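Local coordinates for protein beta sliding clamp (Caulobacter crescentus, PDB 5WCE) that probably tethers DNA polymerases and other proteins to DNA as a ring-shaped head-to-tail homodimer, giving them processivity, at residues Ile12-Leu17 against Glu83-Leu88; Leu21-Ser26 against Ile60-Phe65; Ser38-Ser43 against Phe51-Leu56; Thr75-Thr80 against Phe114-Leu119; Ala92-Ser97 against Ile107-Ser112. All coordinates share one frame; numbering follows the deposited sequence. Where two conformers were deposited one is given.

All five contacts lie in the N-terminal domain, with centres 9 to 21 Å apart. Along the chain, contact 3 is nested inside contact 2 and that inside contact 1; contact 4 crosses contact 1 and encloses contact 5. Contacts 1 and 2 share helix 14-25, and contacts 1 and 4 share helix 78-87. Strands 39-45, 48-54, 58-65 and 72-77 place contacts 2, 3 and 4 on one antiparallel sheet, while strands 9-13, 93-97, 105-109 and 112-116 bring contacts 1, 4 and 5 to a second. The contacts thus join two helices to two sheets, one of which continues into the central domain. Contacts 1, 4 and 5 also meet the second subunit at the ring interface.

Contact 1: residues Ile12-Leu17 against Glu83-Leu88; sequences IERAAL and EIVRKL
R14, in the first turn of helix 14-25, lies nearest V85 near the end of helix 78-87, with their CA atoms 6.7 Å apart. The R14 chain runs extended from CG to NE, with CG anti to the backbone N (chi1 171°), and slides past V85 in the opposite direction to reach the C-terminal carbonyls of the other helix. There NH2 donates to R86 O at 2.9 Å in a fairly straight bond (164°), the oxygen lying in the guanidinium plane at its edge. NE makes a weak, bent bond to V85 O at 3.2 Å, an oxygen that also accepts from L88 N, just past the end of its helix. R14 NE is also 2.9 Å from L88 O, so several oxygens gather round this one cation, and the negative end of the helix dipole probably favours its charge. Beside this polar cluster, R14 CD passes L88 CB at 4.1 Å. One turn on from R14, L17 crosses V85 at about a right angle, its CD2 meeting V85 CG2 at 3.5 Å with V85 CG1 slightly farther off. The R86 guanidinium grips E83 side-on, NH2 to OE1 at 2.9 Å and NE to OE2 at 3.1 Å, which probably offsets part of its charge. K87 forms a salt bridge with D281 of the second subunit. Strand 93-97 lies close by, with V94 touching R14, L17 and L88. Two helices packed side by side against antiparallel sheets build each domain of the beta sliding ring, lining its hole around the DNA.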
# COMPACT_ATOMS: atom_id res chain seq x y z
N ILE A 12 3.38 6.21 33.48
CA ILE A 12 3.05 7.15 32.42
C ILE A 12 1.77 6.74 31.73
O ILE A 12 1.50 5.53 31.55
CB ILE A 12 4.24 7.30 31.42
CG1 ILE A 12 3.94 8.33 30.35
CG2 ILE A 12 4.62 5.97 30.77
CD1 ILE A 12 5.13 8.67 29.51
N GLU A 13 0.97 7.73 31.33
CA GLU A 13 -0.26 7.44 30.61
C GLU A 13 0.05 6.89 29.23
O GLU A 13 0.95 7.38 28.55
CB GLU A 13 -1.18 8.68 30.52
CG GLU A 13 -1.72 9.03 31.91
CD GLU A 13 -2.64 10.25 31.92
OE1 GLU A 13 -2.69 11.06 30.95
OE2 GLU A 13 -3.31 10.41 32.97
N ARG A 14 -0.71 5.87 28.83
CA ARG A 14 -0.54 5.22 27.52
C ARG A 14 -0.49 6.29 26.40
O ARG A 14 0.40 6.25 25.58
CB ARG A 14 -1.63 4.18 27.25
CG ARG A 14 -1.63 3.65 25.82
CD ARG A 14 -2.83 2.77 25.54
NE ARG A 14 -2.85 2.39 24.14
CZ ARG A 14 -3.33 3.12 23.15
NH1 ARG A 14 -3.87 4.31 23.35
NH2 ARG A 14 -3.24 2.66 21.92
N ALA A 15 -1.45 7.23 26.40
CA ALA A 15 -1.52 8.20 25.31
C ALA A 15 -0.26 9.04 25.25
O ALA A 15 0.28 9.26 24.16
CB ALA A 15 -2.76 9.07 25.41
N ALA A 16 0.26 9.46 26.41
CA ALA A 16 1.51 10.23 26.44
C ALA A 16 2.72 9.45 25.99
O ALA A 16 3.62 9.96 25.28
CB ALA A 16 1.76 10.77 27.85
N LEU A 17 2.79 8.21 26.43
CA LEU A 17 3.89 7.33 26.09
C LEU A 17 3.87 7.04 24.60
O LEU A 17 4.90 7.11 23.93
CB LEU A 17 3.76 6.00 26.88
CG LEU A 17 4.82 4.94 26.63
CD1 LEU A 17 6.22 5.47 26.76
CD2 LEU A 17 4.57 3.76 27.59
N GLU A 83 5.08 -0.79 19.43
CA GLU A 83 4.02 -1.74 19.14
C GLU A 83 3.32 -2.27 20.37
O GLU A 83 2.11 -2.36 20.39
CB GLU A 83 4.56 -2.87 18.27
CG GLU A 83 4.80 -2.36 16.83
CD GLU A 83 3.47 -2.04 16.16
OE1 GLU A 83 2.57 -2.91 16.18
OE2 GLU A 83 3.21 -0.93 15.75
N ILE A 84 4.08 -2.56 21.43
CA ILE A 84 3.47 -2.99 22.69
C ILE A 84 2.49 -1.92 23.18
O ILE A 84 1.34 -2.18 23.52
CB ILE A 84 4.54 -3.28 23.77
CG1 ILE A 84 5.32 -4.58 23.46
CG2 ILE A 84 3.92 -3.39 25.18
CD1 ILE A 84 6.59 -4.72 24.27
N VAL A 85 2.98 -0.70 23.24
CA VAL A 85 2.18 0.36 23.84
C VAL A 85 0.92 0.65 23.00
O VAL A 85 -0.16 0.83 23.55
CB VAL A 85 3.01 1.65 24.11
CG1 VAL A 85 2.11 2.76 24.64
CG2 VAL A 85 4.16 1.33 25.08
N ARG A 86 1.09 0.65 21.70
CA ARG A 86 -0.02 0.80 20.77
C ARG A 86 -1.14 -0.21 21.04
O ARG A 86 -2.30 0.11 20.96
CB ARG A 86 0.49 0.66 19.33
CG ARG A 86 -0.45 1.26 18.29
CD ARG A 86 0.03 1.05 16.87
NE ARG A 86 0.24 -0.37 16.57
CZ ARG A 86 -0.70 -1.31 16.44
NH1 ARG A 86 -2.01 -1.05 16.62
NH2 ARG A 86 -0.35 -2.56 16.16
N LYS A 87 -0.79 -1.43 21.40
CA LYS A 87 -1.76 -2.48 21.58
C LYS A 87 -2.32 -2.52 22.99
O LYS A 87 -3.26 -3.27 23.23
CB LYS A 87 -1.13 -3.83 21.25
CG LYS A 87 -0.69 -3.93 19.82
CD LYS A 87 0.01 -5.26 19.56
CE LYS A 87 0.67 -5.32 18.17
NZ LYS A 87 1.24 -6.71 18.02
N LEU A 88 -1.77 -1.74 23.92
CA LEU A 88 -2.33 -1.69 25.26
C LEU A 88 -3.72 -1.06 25.25
O LEU A 88 -4.03 -0.27 24.40
CB LEU A 88 -1.39 -0.96 26.24
CG LEU A 88 -0.03 -1.60 26.55
CD1 LEU A 88 0.90 -0.68 27.33
CD2 LEU A 88 -0.23 -2.90 27.27

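Contact 2: residues Leu21-Ser26 against Ile60-Phe65; sequences LGHVQS and IIDEGF
A short hydrogen bond ties H23 of the helix to D62 of the strand: ND1 donates to OD2 at 2.7 Å in a nearly straight line (161°), but it meets the oxygen from above the carboxylate plane, 42° out of it. It fastens the last turns of helix 14-25 to strand 58-65, the packing of a helix on an antiparallel sheet found in the domains of sliding DNA rings. The two short segments run almost antiparallel, their axes 7.6 Å apart. With CG anti to its carbonyl carbon (chi1 -76°), the imidazole comes edge-on to D62, the oxygen close to the ring plane. On the strand side, D62 OD1 takes a weak bond from E63 N, which may help fix the carboxylate's rotation. An alanine in place of H23 would remove the donor and probably leave OD2 of the buried D62 without its mate on the helix. Beside the polar pair, V24 CG1 sits 3.8 Å from D62 CB and 3.9 Å from I60 CG2, bridging two residues on the same face of the strand. V24 also touches F51 of the neighbouring strand, and helix 210-220 brings L219 against H23. At the far end, I60 CD1 rests against the backbone, 3.7 Å from H23 O.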
# COMPACT_ATOMS: atom_id res chain seq x y z
N LEU A 21 6.75 7.94 21.78
CA LEU A 21 7.30 6.82 21.06
C LEU A 21 7.08 6.96 19.55
O LEU A 21 8.01 6.75 18.76
CB LEU A 21 6.72 5.50 21.53
CG LEU A 21 7.16 5.01 22.92
CD1 LEU A 21 6.35 3.81 23.39
CD2 LEU A 21 8.62 4.68 22.99
N GLY A 22 5.86 7.33 19.17
CA GLY A 22 5.49 7.51 17.78
C GLY A 22 6.32 8.60 17.12
O GLY A 22 6.76 8.45 16.01
N HIS A 23 6.54 9.70 17.81
CA HIS A 23 7.40 10.74 17.28
C HIS A 23 8.86 10.34 17.03
O HIS A 23 9.45 10.77 16.04
CB HIS A 23 7.43 11.93 18.21
CG HIS A 23 6.21 12.78 18.16
ND1 HIS A 23 5.84 13.61 19.19
CD2 HIS A 23 5.28 12.94 17.19
CE1 HIS A 23 4.70 14.21 18.88
NE2 HIS A 23 4.37 13.85 17.66
N VAL A 24 9.48 9.61 17.97
CA VAL A 24 10.90 9.33 17.84
C VAL A 24 11.22 8.06 17.02
O VAL A 24 12.28 7.98 16.42
CB VAL A 24 11.67 9.24 19.19
CG1 VAL A 24 11.44 10.51 20.00
CG2 VAL A 24 11.31 7.97 19.96
N GLN A 25 10.35 7.07 17.04
CA GLN A 25 10.72 5.76 16.50
C GLN A 25 10.86 5.74 14.97
O GLN A 25 11.53 4.86 14.44
CB GLN A 25 9.74 4.72 16.95
CG GLN A 25 8.38 4.80 16.30
CD GLN A 25 8.24 3.78 15.21
OE1 GLN A 25 8.53 2.58 15.44
NE2 GLN A 25 7.81 4.22 14.02
N SER A 26 10.25 6.72 14.30
CA SER A 26 10.36 6.91 12.82
C SER A 26 11.78 6.95 12.28
O SER A 26 12.01 6.51 11.16
CB SER A 26 9.65 8.23 12.40
OG SER A 26 8.35 8.32 12.96
N ILE A 60 16.16 12.28 16.90
CA ILE A 60 14.89 12.84 17.31
C ILE A 60 14.79 12.67 18.82
O ILE A 60 15.09 11.55 19.31
CB ILE A 60 13.68 12.16 16.65
CG1 ILE A 60 13.80 12.13 15.11
CG2 ILE A 60 12.42 12.87 17.05
CD1 ILE A 60 12.64 11.44 14.37
N ILE A 61 14.38 13.73 19.50
CA ILE A 61 14.14 13.70 20.97
C ILE A 61 12.70 14.11 21.22
O ILE A 61 12.11 14.90 20.42
CB ILE A 61 15.15 14.58 21.75
CG1 ILE A 61 16.60 14.16 21.45
CG2 ILE A 61 14.98 14.49 23.27
CD1 ILE A 61 17.66 14.89 22.25
N ASP A 62 12.11 13.61 22.31
CA ASP A 62 10.80 14.03 22.71
C ASP A 62 10.65 13.82 24.19
O ASP A 62 11.54 13.21 24.84
CB ASP A 62 9.73 13.31 21.87
CG ASP A 62 8.33 14.02 21.89
OD1 ASP A 62 8.13 15.12 22.42
OD2 ASP A 62 7.37 13.40 21.41
N GLU A 63 9.65 14.44 24.78
CA GLU A 63 9.45 14.34 26.22
C GLU A 63 7.97 14.18 26.51
O GLU A 63 7.14 14.69 25.78
CB GLU A 63 10.06 15.51 26.98
CG GLU A 63 9.49 16.86 26.64
CD GLU A 63 9.91 17.99 27.57
OE1 GLU A 63 10.95 17.90 28.28
OE2 GLU A 63 9.13 18.97 27.64
N GLY A 64 7.67 13.42 27.55
CA GLY A 64 6.30 13.31 28.05
C GLY A 64 6.27 13.43 29.55
O GLY A 64 7.26 13.11 30.21
N PHE A 65 5.13 13.85 30.10
CA PHE A 65 4.95 13.89 31.56
C PHE A 65 4.82 12.47 32.08
O PHE A 65 4.20 11.63 31.41
CB PHE A 65 3.71 14.69 31.90
CG PHE A 65 3.82 16.14 31.54
CD1 PHE A 65 4.81 16.95 32.14
CD2 PHE A 65 2.97 16.69 30.61
CE1 PHE A 65 4.91 18.30 31.80
CE2 PHE A 65 3.08 18.04 30.25
CZ PHE A 65 4.06 18.83 30.85

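Contact 3: residues Ser38-Ser43 against Phe51-Leu56; sequences SNILLS and FSATDL
L41 and S52 exchange two backbone hydrogen bonds: L41 N donates to S52 O at 2.9 Å, and S52 N donates to L41 O at 3.0 Å. Both donors lie in the plane of the carbonyl they approach. CA-H...O contacts reinforce them, I40 CA pointing at S52 O and F51 CA at L41 O. Next to this hydrogen-bonded pair, L42 and F51 form a non-hydrogen-bonded pair whose side chains cross on the same face of the sheet. L42 has CG anti to its carbonyl carbon (chi1 -64°), and its CD2 comes to 3.5 Å from F51 CD2 at an oblique approach to the ring. I40 CG2 reaches that same ring at its edge, 4.2 Å from CD2, while I40 CG1 packs on A53 CB. On the face of the sheet opposite L42 and F51, L41 CB and S52 CB stand 4.1 Å apart. This is the beta hairpin of strands 39-45 and 48-54, its strands antiparallel with axes 4.6 Å apart, set within a sheet of the N-terminal domain. Where the strands part, a water links them: it lies 2.7 Å from N39 O, where it probably donates, and accepts from T54 N at 2.9 Å. T54 OG1 then accepts from L56 N, an ST turn that leads the chain out of the strand. Farther out, L17 and A20 of helix 14-25 cover F51, and L21 and V24 cover I40. On the L41 and S52 face lie T75, I61 and F124.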
# COMPACT_ATOMS: atom_id res chain seq x y z
N SER A 38 18.86 0.35 17.07
CA SER A 38 17.45 -0.04 17.09
C SER A 38 16.76 0.41 18.37
O SER A 38 15.55 0.25 18.45
CB SER A 38 17.33 -1.59 16.98
OG SER A 38 17.56 -1.91 15.62
N ASN A 39 17.49 0.96 19.33
CA ASN A 39 16.93 1.31 20.62
C ASN A 39 16.56 2.76 20.80
O ASN A 39 17.09 3.68 20.09
CB ASN A 39 17.84 0.85 21.77
CG ASN A 39 17.81 -0.66 21.97
OD1 ASN A 39 17.24 -1.37 21.16
ND2 ASN A 39 18.42 -1.15 23.06
N ILE A 40 15.65 2.98 21.76
CA ILE A 40 15.34 4.31 22.26
C ILE A 40 16.07 4.49 23.59
O ILE A 40 16.05 3.60 24.43
CB ILE A 40 13.82 4.55 22.43
CG1 ILE A 40 13.16 4.73 21.07
CG2 ILE A 40 13.50 5.81 23.25
CD1 ILE A 40 11.63 4.60 21.05
N LEU A 41 16.72 5.63 23.76
CA LEU A 41 17.23 6.08 25.06
C LEU A 41 16.08 6.70 25.86
O LEU A 41 15.47 7.72 25.44
CB LEU A 41 18.33 7.12 24.85
CG LEU A 41 18.88 7.77 26.14
CD1 LEU A 41 19.58 6.74 27.02
CD2 LEU A 41 19.79 8.91 25.74
N LEU A 42 15.76 6.08 27.00
CA LEU A 42 14.71 6.50 27.92
C LEU A 42 15.44 7.17 29.10
O LEU A 42 16.31 6.56 29.70
CB LEU A 42 13.88 5.32 28.39
CG LEU A 42 13.09 4.59 27.30
CD1 LEU A 42 12.44 3.35 27.92
CD2 LEU A 42 12.00 5.45 26.71
N SER A 43 15.09 8.41 29.39
CA SER A 43 15.76 9.10 30.46
C SER A 43 14.70 9.73 31.38
O SER A 43 13.98 10.66 30.98
CB SER A 43 16.74 10.11 29.84
OG SER A 43 17.32 10.88 30.88
N PHE A 51 12.97 10.88 25.55
CA PHE A 51 13.01 9.80 24.56
C PHE A 51 13.95 10.29 23.51
O PHE A 51 13.84 11.49 23.13
CB PHE A 51 11.66 9.60 23.92
CG PHE A 51 10.57 9.15 24.84
CD1 PHE A 51 9.86 10.08 25.61
CD2 PHE A 51 10.18 7.85 24.85
CE1 PHE A 51 8.79 9.67 26.42
CE2 PHE A 51 9.12 7.43 25.65
CZ PHE A 51 8.44 8.34 26.44
N SER A 52 14.92 9.47 23.11
CA SER A 52 15.85 9.83 22.02
C SER A 52 16.04 8.62 21.10
O SER A 52 16.13 7.46 21.55
CB SER A 52 17.15 10.33 22.65
OG SER A 52 18.12 10.47 21.67
N ALA A 53 16.05 8.86 19.79
CA ALA A 53 16.42 7.85 18.83
C ALA A 53 17.26 8.46 17.74
O ALA A 53 17.16 9.68 17.48
CB ALA A 53 15.19 7.17 18.27
N THR A 54 18.08 7.64 17.13
CA THR A 54 19.01 8.15 16.08
C THR A 54 19.37 7.11 15.02
O THR A 54 19.31 5.91 15.26
CB THR A 54 20.33 8.61 16.75
OG1 THR A 54 21.15 9.33 15.83
CG2 THR A 54 21.12 7.44 17.33
N ASP A 55 19.78 7.61 13.86
CA ASP A 55 20.39 6.78 12.83
C ASP A 55 21.82 7.22 12.56
O ASP A 55 22.41 6.90 11.51
CB ASP A 55 19.55 6.78 11.57
CG ASP A 55 19.51 8.16 10.89
OD1 ASP A 55 20.21 9.11 11.39
OD2 ASP A 55 18.81 8.25 9.86
N LEU A 56 22.37 7.99 13.50
CA LEU A 56 23.71 8.60 13.40
C LEU A 56 23.76 9.89 12.58
O LEU A 56 24.54 10.77 12.93
CB LEU A 56 24.84 7.65 12.98
CG LEU A 56 25.04 6.35 13.81
CD1 LEU A 56 26.05 5.45 13.15
CD2 LEU A 56 25.44 6.71 15.23
O HOH W 1 18.12 4.80 17.85

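Contact 4: residues Thr75-Thr80 against Phe114-Leu119; sequences TAPAHT and FNLPVL
T75 holds its hydroxyl in the crowded position between the backbone N and the carbonyl carbon (chi1 79°), which puts OG1 against L119 O, while V118 has CG1 anti to its carbonyl carbon (chi1 -64°) and brings it close to T75 O. The hydroxyl donates to L119 O at 2.6 Å from above the carbonyl plane. T75 N adds a weak bond to the same oxygen at 3.3 Å, and L119 N donates in return to T75 O, more nearly straight (151°). T75 and L119 thus form a single antiparallel bridge, beside which V118 CA makes a CA-H...O contact with T75 O at 3.2 Å. T75 OG1 also accepts from N39 ND2, so the hydroxyl links strand 39-45 to the segment that carries L119. A valine in place of T75 would keep the bulk but probably cost L119 O its closest donor across the contact and N39 its acceptor. Further along, P77 CD lies 3.3 Å from P117 O, and T80 CG2 slides past L116 CD2. Hydrogen bonds at L119 thus hold this segment to strand 72-77, and apolar packing at L116 to P77 and helix 78-87, beside the subunit interface.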
# COMPACT_ATOMS: atom_id res chain seq x y z
N THR A 75 18.24 1.95 27.66
CA THR A 75 17.85 1.88 26.27
C THR A 75 17.08 0.59 26.01
O THR A 75 17.36 -0.46 26.64
CB THR A 75 18.99 2.01 25.24
OG1 THR A 75 19.70 0.78 25.10
CG2 THR A 75 19.94 3.14 25.65
N ALA A 76 16.10 0.70 25.12
CA ALA A 76 15.24 -0.45 24.85
C ALA A 76 14.74 -0.42 23.40
O ALA A 76 14.69 0.68 22.80
CB ALA A 76 14.06 -0.41 25.84
N PRO A 77 14.39 -1.59 22.82
CA PRO A 77 14.04 -1.67 21.41
C PRO A 77 12.86 -0.77 21.02
O PRO A 77 11.79 -0.81 21.62
CB PRO A 77 13.76 -3.17 21.17
CG PRO A 77 14.33 -3.86 22.33
CD PRO A 77 14.36 -2.92 23.47
N ALA A 78 13.08 0.03 20.00
CA ALA A 78 12.17 1.13 19.71
C ALA A 78 10.83 0.70 19.10
O ALA A 78 9.77 1.01 19.65
CB ALA A 78 12.84 2.11 18.79
N HIS A 79 10.87 -0.00 17.98
CA HIS A 79 9.64 -0.45 17.31
C HIS A 79 8.85 -1.40 18.22
O HIS A 79 7.62 -1.31 18.33
CB HIS A 79 9.94 -1.13 15.95
CG HIS A 79 10.58 -0.22 14.91
ND1 HIS A 79 10.13 1.05 14.60
CD2 HIS A 79 11.62 -0.45 14.05
CE1 HIS A 79 10.88 1.58 13.65
NE2 HIS A 79 11.79 0.69 13.29
N THR A 80 9.54 -2.30 18.90
CA THR A 80 8.87 -3.24 19.80
C THR A 80 8.16 -2.52 20.96
O THR A 80 6.98 -2.82 21.28
CB THR A 80 9.86 -4.27 20.33
OG1 THR A 80 10.38 -5.01 19.21
CG2 THR A 80 9.22 -5.21 21.35
N PHE A 114 5.56 -7.22 30.11
CA PHE A 114 6.61 -7.49 29.15
C PHE A 114 7.98 -7.28 29.80
O PHE A 114 8.15 -6.37 30.62
CB PHE A 114 6.48 -6.61 27.94
CG PHE A 114 5.14 -6.66 27.29
CD1 PHE A 114 4.05 -5.98 27.83
CD2 PHE A 114 4.96 -7.36 26.12
CE1 PHE A 114 2.79 -6.05 27.26
CE2 PHE A 114 3.70 -7.43 25.51
CZ PHE A 114 2.62 -6.77 26.09
N ASN A 115 8.94 -8.14 29.45
CA ASN A 115 10.36 -7.97 29.87
C ASN A 115 11.16 -7.88 28.57
O ASN A 115 11.13 -8.81 27.73
CB ASN A 115 10.84 -9.15 30.69
CG ASN A 115 9.92 -9.48 31.88
OD1 ASN A 115 10.24 -9.21 32.99
ND2 ASN A 115 8.82 -10.07 31.63
N LEU A 116 11.80 -6.73 28.34
CA LEU A 116 12.51 -6.44 27.10
C LEU A 116 14.00 -6.25 27.41
O LEU A 116 14.36 -5.61 28.39
CB LEU A 116 12.01 -5.15 26.49
CG LEU A 116 10.57 -5.09 26.02
CD1 LEU A 116 10.42 -3.79 25.23
CD2 LEU A 116 10.23 -6.33 25.21
N PRO A 117 14.88 -6.85 26.57
CA PRO A 117 16.31 -6.73 26.82
C PRO A 117 16.75 -5.27 26.59
O PRO A 117 16.17 -4.53 25.77
CB PRO A 117 16.95 -7.64 25.77
CG PRO A 117 15.95 -7.59 24.62
CD PRO A 117 14.62 -7.68 25.37
N VAL A 118 17.72 -4.87 27.40
CA VAL A 118 18.23 -3.48 27.37
C VAL A 118 19.69 -3.45 26.94
O VAL A 118 20.41 -4.47 27.00
CB VAL A 118 18.07 -2.76 28.73
CG1 VAL A 118 16.61 -2.61 29.09
CG2 VAL A 118 18.85 -3.43 29.87
N LEU A 119 20.10 -2.26 26.48
CA LEU A 119 21.50 -2.00 26.31
C LEU A 119 21.86 -0.73 27.10
O LEU A 119 21.03 0.19 27.24
CB LEU A 119 21.85 -1.91 24.82
CG LEU A 119 21.68 -3.22 24.03
CD1 LEU A 119 21.69 -2.93 22.54
CD2 LEU A 119 22.78 -4.25 24.40

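Contact 5: residues Ala92-Ser97 against Ile107-Ser112; sequences ADVSLS and IQAGRS
V94 and L96 lie side by side with I107, pointing the same way, on the packed face of a beta hairpin (strands 93-97 and 105-109) of the N-terminal domain. L96, with CG anti to its carbonyl carbon (chi1 -55°), sets CD2 3.5 Å from I107 CG1, and V94 CG1 meets I107 CG2 at 3.7 Å. F114 and L116 of the next strand pack on I107, and L10 of strand 9-13 on L96. Between the strands, S95 N donates to Q108 O at 2.8 Å, nearly along the C=O axis, and Q108 N donates back to S95 O at 2.9 Å. The other face is looser: there the S95 and Q108 side chains come no closer than their CB atoms, 4.3 Å apart, the Q108 amide leads away, its OE1 accepting a weak bond from R113 NH1, and D93 turns its carboxylate outward. Beyond Q108 the strand enters a type II' turn from A109 to S112, where R111 forms a salt bridge with E318 of the second subunit. A109 CB packs on D93 O at 3.6 Å, and a water bridges the two segments, donating to D93 O at 2.7 Å and accepting weakly from G110 N at 3.1 Å.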
# COMPACT_ATOMS: atom_id res chain seq x y z
N ALA A 92 -5.00 3.03 29.59
CA ALA A 92 -4.15 2.30 30.54
C ALA A 92 -3.02 3.18 31.08
O ALA A 92 -2.41 3.96 30.33
CB ALA A 92 -3.53 1.09 29.86
N ASP A 93 -2.76 3.06 32.37
CA ASP A 93 -1.53 3.59 32.92
C ASP A 93 -0.46 2.54 32.70
O ASP A 93 -0.73 1.37 32.91
CB ASP A 93 -1.67 3.85 34.44
CG ASP A 93 -2.27 5.22 34.75
OD1 ASP A 93 -2.42 6.10 33.84
OD2 ASP A 93 -2.56 5.38 35.97
N VAL A 94 0.74 2.98 32.33
CA VAL A 94 1.84 2.09 32.00
C VAL A 94 3.01 2.24 32.98
O VAL A 94 3.56 3.31 33.14
CB VAL A 94 2.36 2.32 30.59
CG1 VAL A 94 3.41 1.27 30.25
CG2 VAL A 94 1.20 2.32 29.59
N SER A 95 3.38 1.14 33.62
CA SER A 95 4.50 1.11 34.54
C SER A 95 5.77 0.66 33.77
O SER A 95 5.72 -0.33 33.02
CB SER A 95 4.17 0.18 35.72
OG SER A 95 5.36 -0.21 36.31
N LEU A 96 6.84 1.42 33.91
CA LEU A 96 8.15 1.07 33.41
C LEU A 96 9.10 0.93 34.58
O LEU A 96 9.23 1.85 35.42
CB LEU A 96 8.69 2.09 32.37
CG LEU A 96 7.82 2.41 31.16
CD1 LEU A 96 8.49 3.40 30.24
CD2 LEU A 96 7.45 1.19 30.34
N SER A 97 9.74 -0.23 34.65
CA SER A 97 10.58 -0.62 35.77
C SER A 97 11.84 -1.28 35.26
O SER A 97 11.78 -2.25 34.53
CB SER A 97 9.87 -1.66 36.64
OG SER A 97 9.33 -1.02 37.74
N ILE A 107 7.60 -3.74 31.51
CA ILE A 107 6.51 -2.88 31.10
C ILE A 107 5.30 -3.61 31.59
O ILE A 107 5.07 -4.79 31.21
CB ILE A 107 6.41 -2.68 29.57
CG1 ILE A 107 7.70 -2.06 29.02
CG2 ILE A 107 5.20 -1.84 29.17
CD1 ILE A 107 8.50 -3.03 28.22
N GLN A 108 4.54 -2.94 32.44
CA GLN A 108 3.32 -3.53 32.96
C GLN A 108 2.15 -2.57 32.83
O GLN A 108 2.27 -1.37 33.12
CB GLN A 108 3.55 -3.87 34.40
CG GLN A 108 2.29 -4.43 35.03
CD GLN A 108 2.61 -5.62 35.87
OE1 GLN A 108 3.62 -5.60 36.61
NE2 GLN A 108 1.80 -6.67 35.74
N ALA A 109 1.02 -3.12 32.44
CA ALA A 109 -0.22 -2.39 32.28
C ALA A 109 -1.37 -3.36 32.25
O ALA A 109 -1.40 -4.27 31.43
CB ALA A 109 -0.21 -1.63 30.98
N GLY A 110 -2.32 -3.15 33.17
CA GLY A 110 -3.49 -4.00 33.32
C GLY A 110 -2.98 -5.36 33.68
O GLY A 110 -2.20 -5.50 34.58
N ARG A 111 -3.34 -6.35 32.88
CA ARG A 111 -2.94 -7.73 33.15
C ARG A 111 -1.82 -8.22 32.19
O ARG A 111 -1.63 -9.43 32.05
CB ARG A 111 -4.22 -8.61 33.03
CG ARG A 111 -5.32 -8.17 34.02
CD ARG A 111 -5.47 -9.13 35.19
NE ARG A 111 -6.37 -10.16 34.69
CZ ARG A 111 -6.46 -11.42 35.06
NH1 ARG A 111 -5.76 -11.96 36.05
NH2 ARG A 111 -7.33 -12.16 34.39
N SER A 112 -1.17 -7.29 31.50
CA SER A 112 -0.00 -7.56 30.64
C SER A 112 1.32 -7.18 31.31
O SER A 112 1.43 -6.10 31.93
CB SER A 112 -0.03 -6.69 29.36
OG SER A 112 -1.27 -6.73 28.71
O HOH W 2 -2.80 -0.11 33.70